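Local coordinates for protein arsenic responsive repressor ArsR (Corynebacterium glutamicum ATCC 13032, PDB 6J0E) that represses transcription as an ArsR-family winged helix-turn-helix dimer and responds to As(III), whose binding probably releases it from operator DNA, at residues Ser25-Ser28 with Glu29-Asp33; Val60-Leu63 with Thr64-Gly68; Leu78-Met81 with Thr82-Gly85. All coordinates share one frame; numbering follows the deposited sequence.

Interaction 1: Ser25-Ser28 with Glu29-Asp33; sequences SDES and EHYAD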
# COMPACT_ATOMS: atom_id res chain seq x y z
N SER B 25 2.11 9.11 -13.04
CA SER B 25 2.54 10.47 -12.89
C SER B 25 4.04 10.51 -12.67
O SER B 25 4.66 9.55 -12.31
CB SER B 25 1.83 11.15 -11.69
OG SER B 25 2.30 10.62 -10.53
N ASP B 26 4.55 11.73 -12.87
CA ASP B 26 5.98 11.98 -12.65
C ASP B 26 6.29 11.98 -11.13
O ASP B 26 7.44 12.01 -10.75
CB ASP B 26 6.29 13.37 -13.24
CG ASP B 26 6.44 13.37 -14.71
OD1 ASP B 26 6.44 12.31 -15.36
OD2 ASP B 26 6.60 14.53 -15.23
N GLU B 27 5.27 11.83 -10.29
CA GLU B 27 5.49 11.59 -8.85
C GLU B 27 5.82 10.09 -8.54
O GLU B 27 6.16 9.68 -7.41
CB GLU B 27 4.32 12.17 -8.02
CG GLU B 27 4.64 12.30 -6.51
CD GLU B 27 3.56 13.01 -5.72
OE1 GLU B 27 2.48 13.25 -6.29
OE2 GLU B 27 3.79 13.34 -4.51
N SER B 28 5.80 9.22 -9.60
CA SER B 28 6.01 7.84 -9.31
C SER B 28 7.41 7.51 -8.68
O SER B 28 7.57 6.72 -7.80
CB SER B 28 5.78 7.04 -10.61
OG SER B 28 6.82 7.24 -11.46
N GLU B 29 8.44 8.30 -9.04
CA GLU B 29 9.74 8.05 -8.46
C GLU B 29 9.70 8.41 -6.94
O GLU B 29 10.28 7.70 -6.14
CB GLU B 29 10.86 8.84 -9.14
CG GLU B 29 12.23 8.45 -8.55
CD GLU B 29 13.41 9.19 -9.15
OE1 GLU B 29 13.22 10.09 -10.01
OE2 GLU B 29 14.51 8.84 -8.69
N HIS B 30 8.90 9.44 -6.56
CA HIS B 30 8.67 9.79 -5.18
C HIS B 30 7.96 8.70 -4.43
O HIS B 30 8.33 8.37 -3.37
CB HIS B 30 7.91 11.14 -5.16
CG HIS B 30 7.65 11.61 -3.78
ND1 HIS B 30 8.69 11.69 -2.89
CD2 HIS B 30 6.51 11.88 -3.11
CE1 HIS B 30 8.19 12.05 -1.71
NE2 HIS B 30 6.87 12.18 -1.82
N TYR B 31 6.85 8.14 -5.02
CA TYR B 31 6.20 7.02 -4.43
C TYR B 31 7.16 5.86 -4.15
O TYR B 31 7.10 5.18 -3.17
CB TYR B 31 5.03 6.57 -5.28
CG TYR B 31 3.91 7.59 -5.35
CD1 TYR B 31 3.51 8.18 -4.18
CD2 TYR B 31 3.30 7.95 -6.54
CE1 TYR B 31 2.46 9.07 -4.19
CE2 TYR B 31 2.28 8.84 -6.58
CZ TYR B 31 1.88 9.40 -5.43
OH TYR B 31 0.78 10.26 -5.17
N ALA B 32 8.02 5.53 -5.11
CA ALA B 32 8.97 4.48 -4.88
C ALA B 32 9.97 4.81 -3.77
O ALA B 32 10.32 3.96 -2.96
CB ALA B 32 9.75 4.20 -6.20
N ASP B 33 10.42 6.10 -3.69
CA ASP B 33 11.24 6.46 -2.55
C ASP B 33 10.47 6.28 -1.24
O ASP B 33 11.04 5.89 -0.34
CB ASP B 33 11.79 7.92 -2.59
CG ASP B 33 12.63 8.22 -3.86
OD1 ASP B 33 13.23 7.29 -4.40
OD2 ASP B 33 12.67 9.45 -4.27
O HOH W 1 8.95 11.57 -8.54
O HOH W 2 8.88 9.99 -11.66

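Interaction 2: Val60-Leu63 with Thr64-Gly68; sequences VNEL and TDLMG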
# COMPACT_ATOMS: atom_id res chain seq x y z
N VAL B 60 10.04 10.08 21.86
CA VAL B 60 11.09 9.06 21.68
C VAL B 60 11.28 8.18 22.92
O VAL B 60 11.40 6.97 22.79
CB VAL B 60 12.38 9.68 21.25
CG1 VAL B 60 13.43 8.60 20.98
CG2 VAL B 60 12.13 10.46 19.99
N ASN B 61 11.29 8.75 24.11
CA ASN B 61 11.45 7.99 25.39
C ASN B 61 10.40 6.93 25.55
O ASN B 61 10.71 5.82 25.92
CB ASN B 61 11.35 8.83 26.64
CG ASN B 61 12.67 9.30 27.06
OD1 ASN B 61 13.55 9.47 26.21
ND2 ASN B 61 12.83 9.54 28.35
N GLU B 62 9.17 7.25 25.19
CA GLU B 62 8.10 6.29 25.31
C GLU B 62 8.30 5.15 24.28
O GLU B 62 8.09 3.95 24.57
CB GLU B 62 6.77 7.00 25.15
CG GLU B 62 5.55 6.08 25.29
CD GLU B 62 4.15 6.77 25.22
OE1 GLU B 62 3.99 8.02 25.17
OE2 GLU B 62 3.15 6.00 25.17
N LEU B 63 8.77 5.49 23.09
CA LEU B 63 8.87 4.45 22.08
C LEU B 63 10.09 3.55 22.41
O LEU B 63 10.09 2.38 22.10
CB LEU B 63 9.10 5.01 20.57
CG LEU B 63 7.82 5.54 19.91
CD1 LEU B 63 8.34 6.41 18.74
CD2 LEU B 63 6.96 4.31 19.58
N THR B 64 11.15 4.15 23.02
CA THR B 64 12.34 3.29 23.33
C THR B 64 11.90 2.30 24.45
O THR B 64 12.32 1.13 24.39
CB THR B 64 13.56 4.01 23.84
OG1 THR B 64 13.14 4.67 25.00
CG2 THR B 64 14.15 5.05 22.80
N ASP B 65 11.12 2.74 25.41
CA ASP B 65 10.61 1.84 26.42
C ASP B 65 9.74 0.70 25.76
O ASP B 65 9.85 -0.50 26.11
CB ASP B 65 9.89 2.70 27.50
CG ASP B 65 9.78 2.00 28.92
OD1 ASP B 65 10.66 1.21 29.38
OD2 ASP B 65 8.77 2.28 29.57
N LEU B 66 8.84 1.09 24.86
CA LEU B 66 7.88 0.13 24.23
C LEU B 66 8.63 -0.91 23.38
O LEU B 66 8.28 -2.12 23.33
CB LEU B 66 6.78 0.89 23.42
CG LEU B 66 5.70 1.73 24.12
CD1 LEU B 66 4.93 2.45 23.08
CD2 LEU B 66 4.75 0.80 24.93
N MET B 67 9.65 -0.44 22.64
CA MET B 67 10.28 -1.31 21.71
C MET B 67 11.56 -2.05 22.14
O MET B 67 11.99 -2.94 21.43
CB MET B 67 10.53 -0.42 20.45
CG MET B 67 9.26 0.19 19.94
SD MET B 67 9.61 1.11 18.33
CE MET B 67 9.97 -0.28 17.21
N GLY B 68 12.16 -1.58 23.27
CA GLY B 68 13.45 -2.10 23.70
C GLY B 68 14.63 -1.76 22.86
O GLY B 68 15.68 -2.55 22.91

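Interaction 3: Leu78-Met81 with Thr82-Gly85; sequences LKKM and TEAG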
# COMPACT_ATOMS: atom_id res chain seq x y z
N LEU B 78 12.95 7.85 13.44
CA LEU B 78 11.97 8.85 13.48
C LEU B 78 12.32 10.02 12.54
O LEU B 78 11.43 10.60 11.93
CB LEU B 78 11.74 9.40 14.86
CG LEU B 78 11.15 8.38 15.81
CD1 LEU B 78 11.13 8.99 17.18
CD2 LEU B 78 9.72 8.08 15.43
N LYS B 79 13.60 10.33 12.51
CA LYS B 79 14.05 11.45 11.69
C LYS B 79 13.75 11.04 10.16
O LYS B 79 13.30 11.85 9.40
CB LYS B 79 15.53 11.74 12.00
CG LYS B 79 16.08 12.87 11.19
CD LYS B 79 17.23 13.47 11.90
CE LYS B 79 17.77 14.60 11.07
NZ LYS B 79 18.36 14.05 9.87
N LYS B 80 14.08 9.83 9.74
CA LYS B 80 13.91 9.41 8.35
C LYS B 80 12.40 9.41 8.01
O LYS B 80 12.04 9.91 6.99
CB LYS B 80 14.52 8.04 8.15
CG LYS B 80 16.06 8.06 8.33
CD LYS B 80 16.79 8.88 7.27
CE LYS B 80 18.34 8.63 7.45
NZ LYS B 80 18.94 9.58 6.49
N MET B 81 11.54 8.98 8.94
CA MET B 81 10.15 8.94 8.69
C MET B 81 9.49 10.34 8.63
O MET B 81 8.58 10.58 7.89
CB MET B 81 9.41 8.02 9.62
CG MET B 81 9.74 6.59 9.24
SD MET B 81 8.67 5.66 10.33
CE MET B 81 9.77 5.60 11.67
N THR B 82 9.99 11.22 9.49
CA THR B 82 9.55 12.63 9.48
C THR B 82 10.06 13.35 8.14
O THR B 82 9.33 14.09 7.66
CB THR B 82 10.11 13.34 10.69
OG1 THR B 82 9.53 12.77 11.88
CG2 THR B 82 9.77 14.81 10.68
N GLU B 83 11.28 13.10 7.72
CA GLU B 83 11.78 13.78 6.50
C GLU B 83 10.89 13.25 5.35
O GLU B 83 10.69 13.92 4.30
CB GLU B 83 13.22 13.48 6.34
CG GLU B 83 14.05 14.27 7.33
CD GLU B 83 15.41 13.74 7.57
OE1 GLU B 83 16.18 14.44 8.27
OE2 GLU B 83 15.80 12.75 6.99
N ALA B 84 10.49 12.00 5.43
CA ALA B 84 9.66 11.42 4.34
C ALA B 84 8.27 11.92 4.31
O ALA B 84 7.52 11.69 3.34
CB ALA B 84 9.77 9.93 4.35
N GLY B 85 7.80 12.48 5.44
CA GLY B 85 6.47 13.02 5.57
C GLY B 85 5.45 12.05 6.22
O GLY B 85 4.23 12.35 6.27

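Interaction 1: Ser25-Ser28 with Glu29-Asp33
Glu27 meets both His30 and Tyr31 where the chain turns from helix 20-24 into helix 28-38, and backbone bonds hold the entry together. Tyr31 N bonds to Glu27 O (2.9 Å), and Ala32 N bonds to Ser28 O (3.0 Å). They are the first rungs of helix 28-38. Ahead of them Ser25 to Ser28 form a type I beta turn, closed by Ser28 N on Ser25 O.

Among side-chain bonds, Ser25 OG accepts a capping bond from Glu27 N (3.2 Å) and is also hydrogen-bonded to Pro22 O, tying the turn to the preceding helix. Two waters bridge Asp26 O to the helix: both donate to it, one accepting from Glu29 N and the other from His30 N (2.9 Å). Water thus serves Glu29 N and His30 N, two amides of the first turn.

Most of the other side-chain contacts involve Glu27. With CG anti to the backbone N (chi1 -165°) and the chain extended beyond it, it runs alongside His30 in the same direction, while its CG sits over one face of the Tyr31 ring, away from the ring centre. The carboxylate lies only 15° from the imidazole plane, and OE2 comes within 3.4 Å of His30 CD2. Its other oxygen, OE1, is 3.6 Å from Tyr31 OH, which makes a weak hydrogen bond to Glu107. Tyr31 also packs on Leu108 and Val111 of helix 102-111 and on Leu44 of the second subunit.

With the Glu27 carboxylate so close to the imidazole, a protonated His30 would probably be stabilised if that form occurs.

Interaction 2: Val60-Leu63 with Thr64-Gly68
Val60-Leu63 and Thr64-Met67 are successive turns of helix 60-67, joined by four i-to-i+4 backbone bonds, and Gly68 follows them. This is the first of two consecutive helices, 60-67 and 71-83, that make the helix-turn-helix of the ArsR-type winged fold. Thr64 N bonds to Val60 O at 2.8 Å, and the same spacing links Asp65 to Asn61, Leu66 to Glu62 and Met67 to Leu63. Gly68 ends the helix with a positive phi of 69°, its N still bonded to Thr64 O.

Thr64 makes the polar side-chain contact. Its OG1 donates to Asn61 O (2.8 Å), because chi1 of 59° swings the hydroxyl back toward the preceding turn. Asn61 O therefore takes two donors, Thr64 OG1 and Asp65 N, both reaching it from the same face of its carbonyl plane. Bending back in this way satisfies the hydroxyl within its own helix. The methyl CG2 of Thr64 meanwhile lies close to Val60 O and meets Val60 CG1 at 4.1 Å, the two branched side chains crossing at an angle.

Apolar packing belongs to Leu63, Leu66 and Met67. Leu63 CD2 lies 4.3 Å from Met67 SD and makes a looser contact with Leu66 CD1. Met67 rests on Arg45 and Ile46 of helix 41-52 and on Ile74 of helix 71-83. Leu63 and Leu66 touch Gln49, and Val60 packs on Ile74, Ser75 and Leu78. Leu63 is buried against these neighbours; Leu66, like Asn61, Glu62 and Asp65, is exposed despite its touch on Gln49. At the last turn, Met67 CG comes to 3.2 Å from Leu63 O, so the start of the methionine chain lies against the carbonyl that its own amide binds.

Interaction 3: Leu78-Met81 with Thr82-Gly85
Leu78-Met81 runs into Thr82-Gly85 at the C-terminal end of helix 71-83, the second helix of the helix-turn-helix, and Gly85 closes it in a Schellman motif. With a phi of 97°, Gly85 turns the chain out of the helix; its N makes a weak bond to Met81 O (3.2 Å) and a second bond to Thr82 O (3.1 Å). Helical backbone bonds join Thr82, Glu83 and Ala84 to Leu78, Lys79 and Lys80.

Thr82 doubles one of these links. Both its OG1 and its N donate to Leu78 O at 2.9 Å, from opposite faces of the carbonyl plane. The hydroxyl is turned back over the preceding turn by its place anti to the carbonyl carbon (chi1 -65°). Leu78 O is thus gripped twice by one residue.

On the inner side, Leu78 and Met81 point into the domain. Leu78 packs on Leu63 of helix 60-67, Leu78 and Met81 both touch Ile46 of helix 41-52, and both, with Thr82, meet Leu87 of strand 87-92.

The outer side carries charge. Lys79 and Glu83, one turn apart, cross at an angle; the lysine bends at its last torsion and forms a salt bridge to the glutamate. Lys80 NZ, at 4.5 Å from Glu83 OE2, is too far for a salt bridge, though the charges probably attract. In the bridge itself, Lys79 NZ reaches Glu83 OE1 at 2.7 Å on the syn side, 22° out of the carboxylate plane.

In the fold
Interactions 2 and 3 sit on the successive helices of the helix-turn-helix and touch directly through Val60 and Leu63 on Leu78. Interaction 1 belongs to a different part of the fold, its centre about 32 Å from that of interaction 2 and about 17 Å from that of interaction 3; it alone meets the second subunit. Interaction 2 is a surface contact, while the other two are partly buried. Their chemistry follows position: water and a serine cap at a helix start in interaction 1, threonine hydroxyls returned to the backbone in both others, and a lysine-glutamate salt bridge in interaction 3 alone.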